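Local coordinates for protein endo-N-acetyl-beta-D-glucosaminidase (Hypocrea jecorina, PDB 4AC1) that hydrolyses N-linked glycans as a family 18 endo-beta-N-acetylglucosaminidase, the enzyme responsible for deglycosylating the fungus's own cellulases, at residues Y8-H13 and H50-P55; N17-M22 and F61-N66; L23-E28 and W255-S260; R141-F146 and F150-A155. All coordinates share one frame; numbering follows the deposited sequence. Where two conformers were deposited one is given.

Interaction 1 of 4, residues Y8-H13 and H50-P55; sequences YFQTTH and HLNDFP. With ZN (zinc ion), chain N; ZN (zinc ion), chain L.
Gln10 and Asn52 meet where the loop after strand 4-9 passes the turn after strand 50-51. The direct touch is van der Waals: with Gln10 CG anti to its backbone N (chi1 -168°) and the chain extended beyond, CG lies 3.5 Å from Asn52 OD1, and the two amide planes stand 80° apart. Asn52 ND2 comes within 3.0 Å of Gln10 O, but the angle is too poor for a hydrogen bond. The real polar partners of Asn52 belong to strand 35-42, where Ser40 N gives to OD1 and Cys39 O receives from ND2; Gln10 NE2 pairs with Ser40 OG. Water supplies the polar link across the contact, accepting from Asn52 ND2 at 3.0 Å and joining Thr12 OG1 at 2.7 Å. Thr12 OG1 also pairs with the ring-edge ND1 of His13. Asn52 occupies the second position of a type II' turn, whose two ends are paired by Leu51 N to Phe54 O at 2.8 Å. Metal binding is separate: His50 NE2 holds zinc, modelled at two closely spaced positions, with waters as further ligands. The contact thus lies beside strand 35-42, which pairs in parallel with strand 4-9 and antiparallel with strand 50-51, while Leu64 of helix 62-73 packs on Thr12.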
# COMPACT_ATOMS: atom_id res chain seq x y z
N TYR A 8 0.21 2.13 -5.98
CA TYR A 8 -0.88 2.87 -5.36
C TYR A 8 -1.53 3.80 -6.38
O TYR A 8 -0.83 4.50 -7.13
CB TYR A 8 -0.37 3.71 -4.20
CG TYR A 8 -0.04 2.94 -2.92
CD1 TYR A 8 1.22 2.40 -2.69
CD2 TYR A 8 -1.01 2.78 -1.93
CE1 TYR A 8 1.50 1.70 -1.51
CE2 TYR A 8 -0.74 2.10 -0.74
CZ TYR A 8 0.52 1.57 -0.55
OH TYR A 8 0.81 0.90 0.62
N PHE A 9 -2.86 3.80 -6.38
CA PHE A 9 -3.68 4.53 -7.35
C PHE A 9 -4.63 5.43 -6.55
O PHE A 9 -5.73 4.99 -6.17
CB PHE A 9 -4.44 3.50 -8.20
CG PHE A 9 -5.19 4.09 -9.38
CD1 PHE A 9 -4.55 4.39 -10.57
CD2 PHE A 9 -6.57 4.28 -9.29
CE1 PHE A 9 -5.26 4.92 -11.66
CE2 PHE A 9 -7.29 4.81 -10.36
CZ PHE A 9 -6.64 5.12 -11.55
N GLN A 10 -4.17 6.64 -6.22
CA GLN A 10 -4.95 7.60 -5.43
C GLN A 10 -5.62 8.66 -6.30
O GLN A 10 -6.81 8.95 -6.15
CB GLN A 10 -4.12 8.30 -4.34
CG GLN A 10 -5.02 9.04 -3.36
CD GLN A 10 -4.27 9.89 -2.37
OE1 GLN A 10 -3.72 10.93 -2.72
NE2 GLN A 10 -4.26 9.46 -1.13
N THR A 11 -4.83 9.24 -7.20
CA THR A 11 -5.32 10.22 -8.17
C THR A 11 -5.99 9.45 -9.29
O THR A 11 -5.32 8.72 -10.05
CB THR A 11 -4.18 11.10 -8.70
OG1 THR A 11 -3.56 11.76 -7.59
CG2 THR A 11 -4.70 12.16 -9.67
N THR A 12 -7.31 9.61 -9.39
CA THR A 12 -8.16 8.76 -10.22
C THR A 12 -8.68 9.49 -11.46
O THR A 12 -9.18 8.86 -12.39
CB THR A 12 -9.38 8.23 -9.42
OG1 THR A 12 -10.12 9.35 -8.92
CG2 THR A 12 -8.93 7.35 -8.25
N HIS A 13 -8.57 10.82 -11.43
CA HIS A 13 -9.08 11.69 -12.49
C HIS A 13 -8.03 12.76 -12.77
O HIS A 13 -7.31 13.18 -11.87
CB HIS A 13 -10.39 12.37 -12.06
CG HIS A 13 -11.54 11.42 -11.93
ND1 HIS A 13 -11.58 10.43 -10.98
CD2 HIS A 13 -12.70 11.33 -12.62
CE1 HIS A 13 -12.71 9.75 -11.10
NE2 HIS A 13 -13.41 10.28 -12.09
N HIS A 50 -15.63 7.22 2.45
CA HIS A 50 -15.31 7.87 1.20
C HIS A 50 -14.07 7.25 0.59
O HIS A 50 -13.17 6.79 1.32
CB HIS A 50 -15.05 9.36 1.44
CG HIS A 50 -16.30 10.18 1.57
ND1 HIS A 50 -17.27 9.91 2.51
CD2 HIS A 50 -16.74 11.26 0.87
CE1 HIS A 50 -18.25 10.80 2.39
NE2 HIS A 50 -17.95 11.62 1.40
N LEU A 51 -14.02 7.21 -0.73
CA LEU A 51 -12.79 6.99 -1.47
C LEU A 51 -12.39 8.38 -1.95
O LEU A 51 -13.05 8.95 -2.82
CB LEU A 51 -13.02 6.03 -2.64
CG LEU A 51 -11.83 5.81 -3.58
CD1 LEU A 51 -10.58 5.35 -2.80
CD2 LEU A 51 -12.20 4.81 -4.67
N ASN A 52 -11.36 8.94 -1.33
CA ASN A 52 -10.99 10.33 -1.60
C ASN A 52 -12.21 11.24 -1.38
O ASN A 52 -12.75 11.25 -0.28
CB ASN A 52 -10.30 10.46 -2.97
CG ASN A 52 -9.12 9.50 -3.09
OD1 ASN A 52 -8.29 9.43 -2.18
ND2 ASN A 52 -9.08 8.73 -4.16
N ASP A 53 -12.68 11.95 -2.41
CA ASP A 53 -13.70 12.99 -2.19
C ASP A 53 -15.16 12.55 -2.30
O ASP A 53 -16.06 13.38 -2.11
CB ASP A 53 -13.42 14.21 -3.07
CG ASP A 53 -12.07 14.83 -2.78
OD1 ASP A 53 -11.69 14.93 -1.59
OD2 ASP A 53 -11.38 15.22 -3.75
N PHE A 54 -15.41 11.27 -2.60
CA PHE A 54 -16.77 10.77 -2.80
C PHE A 54 -16.92 9.38 -2.19
O PHE A 54 -15.94 8.64 -2.09
CB PHE A 54 -17.10 10.66 -4.29
CG PHE A 54 -17.00 11.96 -5.05
CD1 PHE A 54 -18.10 12.79 -5.16
CD2 PHE A 54 -15.81 12.33 -5.68
CE1 PHE A 54 -18.02 13.99 -5.88
CE2 PHE A 54 -15.72 13.52 -6.39
CZ PHE A 54 -16.83 14.35 -6.49
N PRO A 55 -18.15 9.01 -1.80
CA PRO A 55 -18.42 7.62 -1.44
C PRO A 55 -18.04 6.73 -2.63
O PRO A 55 -18.22 7.12 -3.77
CB PRO A 55 -19.93 7.60 -1.19
CG PRO A 55 -20.26 9.01 -0.83
CD PRO A 55 -19.36 9.86 -1.65
ZN ZN N . -18.56 13.88 1.09
ZN ZN L . -19.24 13.14 0.86
O HOH W 1 -10.43 10.15 -6.41
O HOH W 2 -18.67 13.24 -0.98
O HOH W 3 -20.17 15.08 0.81
O HOH W 4 -21.12 12.44 0.95

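Interaction 2 of 4, residues N17-M22 and F61-N66; sequences NRPISM and FYTLWN. With NAG (2-acetamido-2-deoxy-beta-D-glucopyranose), chain C.
Met22 reaches Leu64, and Pro19 meets Thr63, where the loop between strand 4-9 and helix 24-27 of the (beta/alpha)8 barrel lies along the first turn of the outer helix 62-73. The inner half is the buried one. Met22 has its CG wedged between the backbone N and the carbonyl carbon (chi1 62°), and the chain bends again at its thioether, bringing methyl CE against the helix. There CE touches Leu64 CG at 3.8 Å, the two side chains crossing at about a right angle. Thr68 and Met71 also pack on Met22, while Glu67 accepts from its backbone N.

The outer pair touches as closely but lies at the rim, with Pro19 exposed. Pro19 sets its ring across Thr63, with CG 3.5 Å from OG1 and CB 3.8 Å from CG2, and no hydrogen bond spans the two segments. In the same helix Asn66 carries an N-linked sugar, whose C4 lies over one face of the Tyr62 ring. Asn66 ND2 is bonded to C1 of that N-acetylglucosamine at 1.4 Å, and its N-H points almost straight (166°) at Tyr62 O, 2.7 Å away; the backbone N of Asn66 reaches the same oxygen from the opposite face of its carbonyl plane.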
# COMPACT_ATOMS: atom_id res chain seq x y z
N ASN A 17 -10.94 16.55 -14.92
CA ASN A 17 -11.90 15.66 -14.27
C ASN A 17 -12.29 14.43 -15.11
O ASN A 17 -13.38 13.88 -14.96
CB ASN A 17 -13.15 16.43 -13.79
CG ASN A 17 -13.89 15.72 -12.68
OD1 ASN A 17 -13.28 15.10 -11.80
ND2 ASN A 17 -15.22 15.82 -12.70
N ARG A 18 -11.39 13.99 -15.99
CA ARG A 18 -11.61 12.76 -16.76
C ARG A 18 -10.93 11.58 -16.06
O ARG A 18 -9.81 11.73 -15.56
CB ARG A 18 -11.03 12.89 -18.16
CG ARG A 18 -11.71 13.92 -19.06
CD ARG A 18 -10.86 14.16 -20.31
NE ARG A 18 -9.64 14.89 -19.99
CZ ARG A 18 -8.54 14.91 -20.74
NH1 ARG A 18 -8.47 14.21 -21.87
NH2 ARG A 18 -7.49 15.62 -20.35
N PRO A 19 -11.58 10.40 -16.03
CA PRO A 19 -10.94 9.24 -15.41
C PRO A 19 -9.57 8.95 -16.01
O PRO A 19 -9.39 9.05 -17.22
CB PRO A 19 -11.90 8.08 -15.71
CG PRO A 19 -13.23 8.73 -15.85
CD PRO A 19 -12.96 10.09 -16.45
N ILE A 20 -8.63 8.61 -15.13
CA ILE A 20 -7.32 8.10 -15.52
C ILE A 20 -7.44 6.58 -15.56
O ILE A 20 -7.80 5.96 -14.56
CB ILE A 20 -6.25 8.56 -14.52
CG1 ILE A 20 -6.07 10.08 -14.62
CG2 ILE A 20 -4.90 7.86 -14.79
CD1 ILE A 20 -5.37 10.71 -13.45
N SER A 21 -7.17 5.98 -16.72
CA SER A 21 -7.26 4.55 -16.84
C SER A 21 -6.10 3.88 -16.11
O SER A 21 -4.95 4.32 -16.22
CB SER A 21 -7.23 4.13 -18.31
OG SER A 21 -7.41 2.73 -18.41
N MET A 22 -6.42 2.79 -15.39
CA MET A 22 -5.40 1.94 -14.80
C MET A 22 -4.92 0.86 -15.76
O MET A 22 -3.93 0.19 -15.49
CB MET A 22 -5.88 1.30 -13.50
CG MET A 22 -7.09 0.38 -13.66
SD MET A 22 -7.71 -0.29 -12.10
CE MET A 22 -8.48 1.15 -11.34
N PHE A 61 -16.75 7.08 -9.65
CA PHE A 61 -15.91 5.89 -9.70
C PHE A 61 -16.41 4.75 -10.59
O PHE A 61 -15.88 3.64 -10.51
CB PHE A 61 -15.63 5.40 -8.28
CG PHE A 61 -14.89 6.40 -7.44
CD1 PHE A 61 -13.63 6.85 -7.81
CD2 PHE A 61 -15.47 6.90 -6.28
CE1 PHE A 61 -12.95 7.79 -7.04
CE2 PHE A 61 -14.81 7.84 -5.50
CZ PHE A 61 -13.54 8.28 -5.87
N TYR A 62 -17.39 5.01 -11.46
CA TYR A 62 -17.87 3.96 -12.36
C TYR A 62 -16.76 3.37 -13.23
O TYR A 62 -16.68 2.15 -13.41
CB TYR A 62 -19.00 4.45 -13.27
CG TYR A 62 -20.34 4.66 -12.58
CD1 TYR A 62 -20.64 4.05 -11.36
CD2 TYR A 62 -21.31 5.47 -13.17
CE1 TYR A 62 -21.87 4.25 -10.74
CE2 TYR A 62 -22.56 5.67 -12.56
CZ TYR A 62 -22.82 5.05 -11.35
OH TYR A 62 -24.04 5.24 -10.73
N THR A 63 -15.92 4.24 -13.80
CA THR A 63 -14.85 3.80 -14.70
C THR A 63 -13.85 2.97 -13.89
O THR A 63 -13.47 1.89 -14.28
CB THR A 63 -14.13 5.00 -15.39
OG1 THR A 63 -15.09 5.83 -16.07
CG2 THR A 63 -13.08 4.50 -16.38
N LEU A 64 -13.46 3.51 -12.73
CA LEU A 64 -12.50 2.82 -11.86
C LEU A 64 -12.93 1.38 -11.54
O LEU A 64 -12.19 0.44 -11.79
CB LEU A 64 -12.30 3.64 -10.58
CG LEU A 64 -11.16 3.26 -9.63
CD1 LEU A 64 -10.81 4.44 -8.74
CD2 LEU A 64 -11.52 2.04 -8.81
N TRP A 65 -14.15 1.21 -11.01
CA TRP A 65 -14.56 -0.13 -10.57
C TRP A 65 -14.77 -1.07 -11.74
O TRP A 65 -14.46 -2.25 -11.63
CB TRP A 65 -15.78 -0.09 -9.63
CG TRP A 65 -15.48 0.61 -8.33
CD1 TRP A 65 -16.10 1.75 -7.84
CD2 TRP A 65 -14.47 0.26 -7.36
NE1 TRP A 65 -15.55 2.10 -6.63
CE2 TRP A 65 -14.55 1.21 -6.31
CE3 TRP A 65 -13.52 -0.76 -7.27
CZ2 TRP A 65 -13.70 1.17 -5.20
CZ3 TRP A 65 -12.68 -0.80 -6.15
CH2 TRP A 65 -12.78 0.16 -5.14
N ASN A 66 -15.27 -0.55 -12.86
CA ASN A 66 -15.35 -1.36 -14.07
C ASN A 66 -13.99 -1.87 -14.54
O ASN A 66 -13.84 -3.03 -14.92
CB ASN A 66 -16.07 -0.61 -15.18
CG ASN A 66 -17.56 -0.78 -15.09
OD1 ASN A 66 -18.08 -1.81 -15.49
ND2 ASN A 66 -18.24 0.20 -14.55
C1 NAG C . -19.68 0.14 -14.44
C2 NAG C . -20.21 -0.13 -13.03
C3 NAG C . -21.74 -0.16 -13.03
C4 NAG C . -22.25 1.15 -13.61
C5 NAG C . -21.63 1.38 -14.99
C6 NAG C . -22.00 2.75 -15.55
C7 NAG C . -19.03 -1.34 -11.30
C8 NAG C . -18.48 -2.66 -10.84
N2 NAG C . -19.65 -1.34 -12.48
O3 NAG C . -22.21 -0.35 -11.72
O4 NAG C . -23.66 1.14 -13.73
O5 NAG C . -20.21 1.35 -14.92
O6 NAG C . -21.76 2.74 -16.94
O7 NAG C . -18.89 -0.34 -10.60

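Interaction 3 of 4, residues L23-E28 and W255-S260; sequences LPLITE and WEYFNS
At the seam of the (beta/alpha)8 barrel, where the last strand 251-255 meets the first strand 4-9, Tyr257 packs on Pro24 and Leu25, joining the loop that follows strand 251-255 to the short helix 24-27. The contact is buried, with no hydrogen bond between the segments. Tyr257 swings its ring away from its own backbone N (chi1 176°) and out towards the helix, while Leu25 points back, so that the two side chains slide past each other in opposite directions. CG and CD2 of Leu25 lie against one carbon of the phenol ring, CG 3.6 Å from Tyr257 CE1 and CD2 3.7 Å from the same atom. Methyl CD1 is placed over the ring face, 4.1 Å from the centroid and 26° off the normal, a CH-pi contact displaced towards the rim. Beyond it Leu25 also meets Leu36 of strand 35-42 and Ala272 of helix 270-279, so the leucine lies between sheet and outer helix.

Before the tyrosine, several bonds hold the chain. Trp255 and Glu256 are joined by a cis peptide, a feature recurrent in family 18 barrels, and the carboxylate of Glu256 accepts from Gln10 N and pairs with Thr11 OG1. A type I turn from Tyr257 to Ser260 follows, with Ser260 N bonded to Tyr257 O at 3.1 Å. The zinc-binding Glu267 lies about 8 Å from Tyr257, side chain to side chain. At the far end of the phenol, crossing it at about a right angle, Pro24 sets its CB 3.7 Å from Tyr257 OH.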
# COMPACT_ATOMS: atom_id res chain seq x y z
N LEU A 23 -5.61 0.70 -16.89
CA LEU A 23 -5.37 -0.43 -17.78
C LEU A 23 -4.02 -0.47 -18.52
O LEU A 23 -3.57 -1.57 -18.85
CB LEU A 23 -6.53 -0.65 -18.77
CG LEU A 23 -7.90 -0.85 -18.11
CD1 LEU A 23 -8.98 -0.88 -19.17
CD2 LEU A 23 -7.95 -2.10 -17.24
N PRO A 24 -3.36 0.69 -18.75
CA PRO A 24 -2.04 0.58 -19.38
C PRO A 24 -1.07 -0.28 -18.59
O PRO A 24 -0.14 -0.85 -19.15
CB PRO A 24 -1.56 2.03 -19.44
CG PRO A 24 -2.84 2.81 -19.60
CD PRO A 24 -3.80 2.10 -18.67
N LEU A 25 -1.30 -0.41 -17.28
CA LEU A 25 -0.46 -1.26 -16.44
C LEU A 25 -0.52 -2.73 -16.80
O LEU A 25 0.39 -3.49 -16.43
CB LEU A 25 -0.83 -1.07 -14.96
CG LEU A 25 -0.39 0.27 -14.37
CD1 LEU A 25 -1.08 0.51 -13.05
CD2 LEU A 25 1.14 0.32 -14.21
N ILE A 26 -1.58 -3.14 -17.51
CA ILE A 26 -1.67 -4.53 -18.00
C ILE A 26 -1.60 -4.65 -19.51
O ILE A 26 -1.42 -5.76 -20.02
CB ILE A 26 -2.93 -5.30 -17.47
CG1 ILE A 26 -4.23 -4.60 -17.90
CG2 ILE A 26 -2.83 -5.51 -15.96
CD1 ILE A 26 -5.48 -5.46 -17.80
N THR A 27 -1.75 -3.55 -20.24
CA THR A 27 -1.76 -3.62 -21.71
C THR A 27 -0.43 -3.25 -22.33
O THR A 27 -0.05 -3.80 -23.36
CB THR A 27 -2.87 -2.76 -22.34
OG1 THR A 27 -2.67 -1.38 -21.99
CG2 THR A 27 -4.26 -3.24 -21.90
N GLU A 28 0.31 -2.33 -21.70
CA GLU A 28 1.63 -1.96 -22.22
C GLU A 28 2.64 -3.08 -21.96
O GLU A 28 2.53 -3.81 -20.98
CB GLU A 28 2.11 -0.63 -21.62
CG GLU A 28 1.22 0.57 -21.95
CD GLU A 28 1.35 1.04 -23.38
OE1 GLU A 28 2.44 0.87 -23.97
OE2 GLU A 28 0.37 1.60 -23.90
N TRP A 255 4.44 5.05 -4.87
CA TRP A 255 3.49 6.13 -4.57
C TRP A 255 3.77 7.31 -5.52
O TRP A 255 4.82 7.94 -5.40
CB TRP A 255 3.63 6.61 -3.11
CG TRP A 255 2.59 7.63 -2.84
CD1 TRP A 255 2.67 8.97 -3.09
CD2 TRP A 255 1.26 7.39 -2.36
NE1 TRP A 255 1.49 9.59 -2.77
CE2 TRP A 255 0.60 8.64 -2.33
CE3 TRP A 255 0.57 6.24 -1.95
CZ2 TRP A 255 -0.73 8.77 -1.89
CZ3 TRP A 255 -0.76 6.37 -1.52
CH2 TRP A 255 -1.39 7.63 -1.49
N GLU A 256 2.88 7.62 -6.47
CA GLU A 256 1.69 6.85 -6.84
C GLU A 256 1.60 6.88 -8.38
O GLU A 256 2.46 7.45 -9.06
CB GLU A 256 0.42 7.46 -6.21
CG GLU A 256 0.25 8.94 -6.54
CD GLU A 256 -1.20 9.36 -6.73
OE1 GLU A 256 -2.06 8.52 -7.10
OE2 GLU A 256 -1.48 10.56 -6.51
N TYR A 257 0.56 6.28 -8.94
CA TYR A 257 0.58 5.96 -10.36
C TYR A 257 0.68 7.14 -11.34
O TYR A 257 1.61 7.19 -12.16
CB TYR A 257 -0.63 5.12 -10.75
CG TYR A 257 -0.75 4.83 -12.24
CD1 TYR A 257 0.24 4.11 -12.92
CD2 TYR A 257 -1.86 5.27 -12.96
CE1 TYR A 257 0.12 3.84 -14.28
CE2 TYR A 257 -1.98 5.00 -14.33
CZ TYR A 257 -0.99 4.28 -14.98
OH TYR A 257 -1.09 3.99 -16.33
N PHE A 258 -0.29 8.05 -11.27
CA PHE A 258 -0.69 8.86 -12.44
C PHE A 258 0.37 9.75 -13.08
O PHE A 258 0.24 10.10 -14.25
CB PHE A 258 -1.93 9.70 -12.13
CG PHE A 258 -1.61 11.02 -11.50
CD1 PHE A 258 -1.12 11.08 -10.20
CD2 PHE A 258 -1.79 12.21 -12.21
CE1 PHE A 258 -0.82 12.30 -9.61
CE2 PHE A 258 -1.49 13.43 -11.64
CZ PHE A 258 -1.01 13.48 -10.35
N ASN A 259 1.38 10.14 -12.32
CA ASN A 259 2.39 11.09 -12.79
C ASN A 259 3.79 10.52 -12.71
O ASN A 259 4.78 11.26 -12.80
CB ASN A 259 2.30 12.41 -12.00
CG ASN A 259 2.56 12.22 -10.51
OD1 ASN A 259 2.68 11.11 -10.02
ND2 ASN A 259 2.66 13.32 -9.78
N SER A 260 3.89 9.21 -12.55
CA SER A 260 5.18 8.55 -12.35
C SER A 260 6.22 8.93 -13.38
O SER A 260 5.96 8.88 -14.58
CB SER A 260 5.01 7.05 -12.42
OG SER A 260 4.18 6.57 -11.38

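Interaction 4 of 4, residues R141-F146 and F150-A155; sequences RLRADF and FLITLA
Phe150 throws its ring away from its backbone N (chi1 -171°), whereas Phe146 carries its own beside its backbone N and opposite its carbonyl carbon (chi1 -71°), so the two side chains run alongside each other in the same direction across the tight connection between helix and strand. Their rings stack face to face, planes 24° apart and centroids separated by 4.7 Å. Phe146 CB adds a CH-pi contact, 3.9 Å from the centroid of the Phe150 ring. Arg143 was modelled in two conformers, so its details are less certain. In the one described it bends back towards the strand, and NH1 bonds to Phe150 O at 2.6 Å, near the guanidinium plane; the second bond, from NH2, is weak. Ile152 CD1 covers one face of this guanidinium, 3.6 Å from Arg143 CZ, and touches Leu142 CB at 3.7 Å. Further partners are Gly147 O for NH1, and Asp182 O and the carboxylate of Asp184, a salt bridge, for NH2. The whole contact belongs to a beta-alpha-beta unit: helix 132-146 runs nearly antiparallel to strand 151-154, which is flanked in the barrel by strands 121-125 and 185-189, and Ile114 of helix 100-116 packs against both phenylalanines.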
# COMPACT_ATOMS: atom_id res chain seq x y z
N ARG A 141 -9.60 -8.97 13.49
CA ARG A 141 -11.00 -8.98 13.08
C ARG A 141 -11.14 -9.12 11.56
O ARG A 141 -11.96 -9.91 11.09
CB ARG A 141 -11.74 -7.74 13.58
CG ARG A 141 -13.20 -7.65 13.15
CD ARG A 141 -14.06 -8.80 13.66
NE ARG A 141 -15.45 -8.56 13.26
CZ ARG A 141 -16.28 -7.75 13.91
NH1 ARG A 141 -15.87 -7.13 15.02
NH2 ARG A 141 -17.51 -7.56 13.46
N LEU A 142 -10.32 -8.37 10.81
CA LEU A 142 -10.29 -8.52 9.35
C LEU A 142 -9.95 -9.95 8.95
O LEU A 142 -10.60 -10.54 8.09
CB LEU A 142 -9.30 -7.55 8.72
CG LEU A 142 -9.77 -6.10 8.57
CD1 LEU A 142 -8.58 -5.21 8.23
CD2 LEU A 142 -10.85 -5.98 7.49
N ARG A 143 -8.92 -10.51 9.60
CA ARG A 143 -8.48 -11.88 9.34
C ARG A 143 -9.61 -12.87 9.67
O ARG A 143 -9.84 -13.84 8.93
CB ARG A 143 -7.21 -12.17 10.16
CG ARG A 143 -6.44 -13.42 9.78
CD ARG A 143 -6.23 -13.55 8.28
NE ARG A 143 -5.17 -12.69 7.75
CZ ARG A 143 -5.03 -12.46 6.45
NH1 ARG A 143 -5.89 -13.00 5.60
NH2 ARG A 143 -4.05 -11.69 5.99
N ALA A 144 -10.29 -12.64 10.78
CA ALA A 144 -11.40 -13.49 11.20
C ALA A 144 -12.55 -13.46 10.19
O ALA A 144 -13.07 -14.51 9.81
CB ALA A 144 -11.90 -13.10 12.60
N ASP A 145 -12.92 -12.27 9.73
CA ASP A 145 -14.07 -12.12 8.84
C ASP A 145 -13.82 -12.50 7.39
O ASP A 145 -14.73 -12.98 6.70
CB ASP A 145 -14.61 -10.69 8.88
CG ASP A 145 -15.23 -10.33 10.21
OD1 ASP A 145 -15.38 -11.22 11.09
OD2 ASP A 145 -15.59 -9.16 10.38
N PHE A 146 -12.61 -12.26 6.91
CA PHE A 146 -12.32 -12.42 5.48
C PHE A 146 -11.50 -13.65 5.11
O PHE A 146 -11.29 -13.91 3.92
CB PHE A 146 -11.71 -11.14 4.88
CG PHE A 146 -12.70 -10.02 4.76
CD1 PHE A 146 -13.61 -9.98 3.71
CD2 PHE A 146 -12.75 -9.03 5.72
CE1 PHE A 146 -14.54 -8.96 3.62
CE2 PHE A 146 -13.68 -8.00 5.63
CZ PHE A 146 -14.58 -7.97 4.57
N PHE A 150 -7.37 -13.51 2.20
CA PHE A 150 -7.54 -12.05 2.07
C PHE A 150 -6.21 -11.37 2.39
O PHE A 150 -5.51 -11.78 3.32
CB PHE A 150 -8.61 -11.57 3.05
CG PHE A 150 -9.01 -10.14 2.86
CD1 PHE A 150 -9.78 -9.75 1.76
CD2 PHE A 150 -8.66 -9.17 3.80
CE1 PHE A 150 -10.17 -8.43 1.58
CE2 PHE A 150 -9.05 -7.83 3.63
CZ PHE A 150 -9.80 -7.47 2.52
N LEU A 151 -5.82 -10.37 1.61
CA LEU A 151 -4.52 -9.72 1.82
C LEU A 151 -4.64 -8.62 2.84
O LEU A 151 -5.50 -7.76 2.73
CB LEU A 151 -3.94 -9.19 0.50
CG LEU A 151 -3.64 -10.29 -0.52
CD1 LEU A 151 -3.20 -9.67 -1.83
CD2 LEU A 151 -2.59 -11.30 -0.01
N ILE A 152 -3.80 -8.66 3.87
CA ILE A 152 -3.76 -7.60 4.87
C ILE A 152 -2.34 -7.08 4.93
O ILE A 152 -1.40 -7.83 5.20
CB ILE A 152 -4.22 -8.09 6.27
CG1 ILE A 152 -5.66 -8.63 6.20
CG2 ILE A 152 -4.14 -6.95 7.29
CD1 ILE A 152 -6.20 -9.21 7.50
N THR A 153 -2.18 -5.78 4.67
CA THR A 153 -0.86 -5.17 4.70
C THR A 153 -0.89 -3.89 5.53
O THR A 153 -1.96 -3.38 5.87
CB THR A 153 -0.34 -4.89 3.27
OG1 THR A 153 -1.20 -3.95 2.62
CG2 THR A 153 -0.34 -6.16 2.45
N LEU A 154 0.29 -3.40 5.90
CA LEU A 154 0.42 -2.08 6.51
C LEU A 154 1.49 -1.32 5.75
O LEU A 154 2.24 -1.91 4.98
CB LEU A 154 0.74 -2.18 8.00
CG LEU A 154 -0.37 -2.79 8.85
CD1 LEU A 154 -0.18 -4.31 9.02
CD2 LEU A 154 -0.48 -2.07 10.18
N ALA A 155 1.57 -0.01 6.00
CA ALA A 155 2.55 0.85 5.34
C ALA A 155 3.38 1.62 6.38
O ALA A 155 3.32 2.85 6.43
CB ALA A 155 1.83 1.80 4.37

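How the interactions relate
From the N terminus, strand 4-9 leads into residues 8-13, which open interaction 1; the loop 17-22 and helix 24-27 then open interactions 2 and 3. Residues 50-55 close interaction 1 after a loop of 36 residues, and 61-66 close interaction 2, so the two cross, and Thr12 O and Ile20 N probably form a hydrogen bond between them. Interaction 3 closes only at 255-260, crossing both and joining the first barrel strand's exit to the last's; Ser21 and Ile20 touch Tyr257. Interaction 4 is local, with three residues between its segments; it ties helix 132-146 to strand 151-154 and is nested inside the long loop of interaction 3, on the other side of the chain's centre.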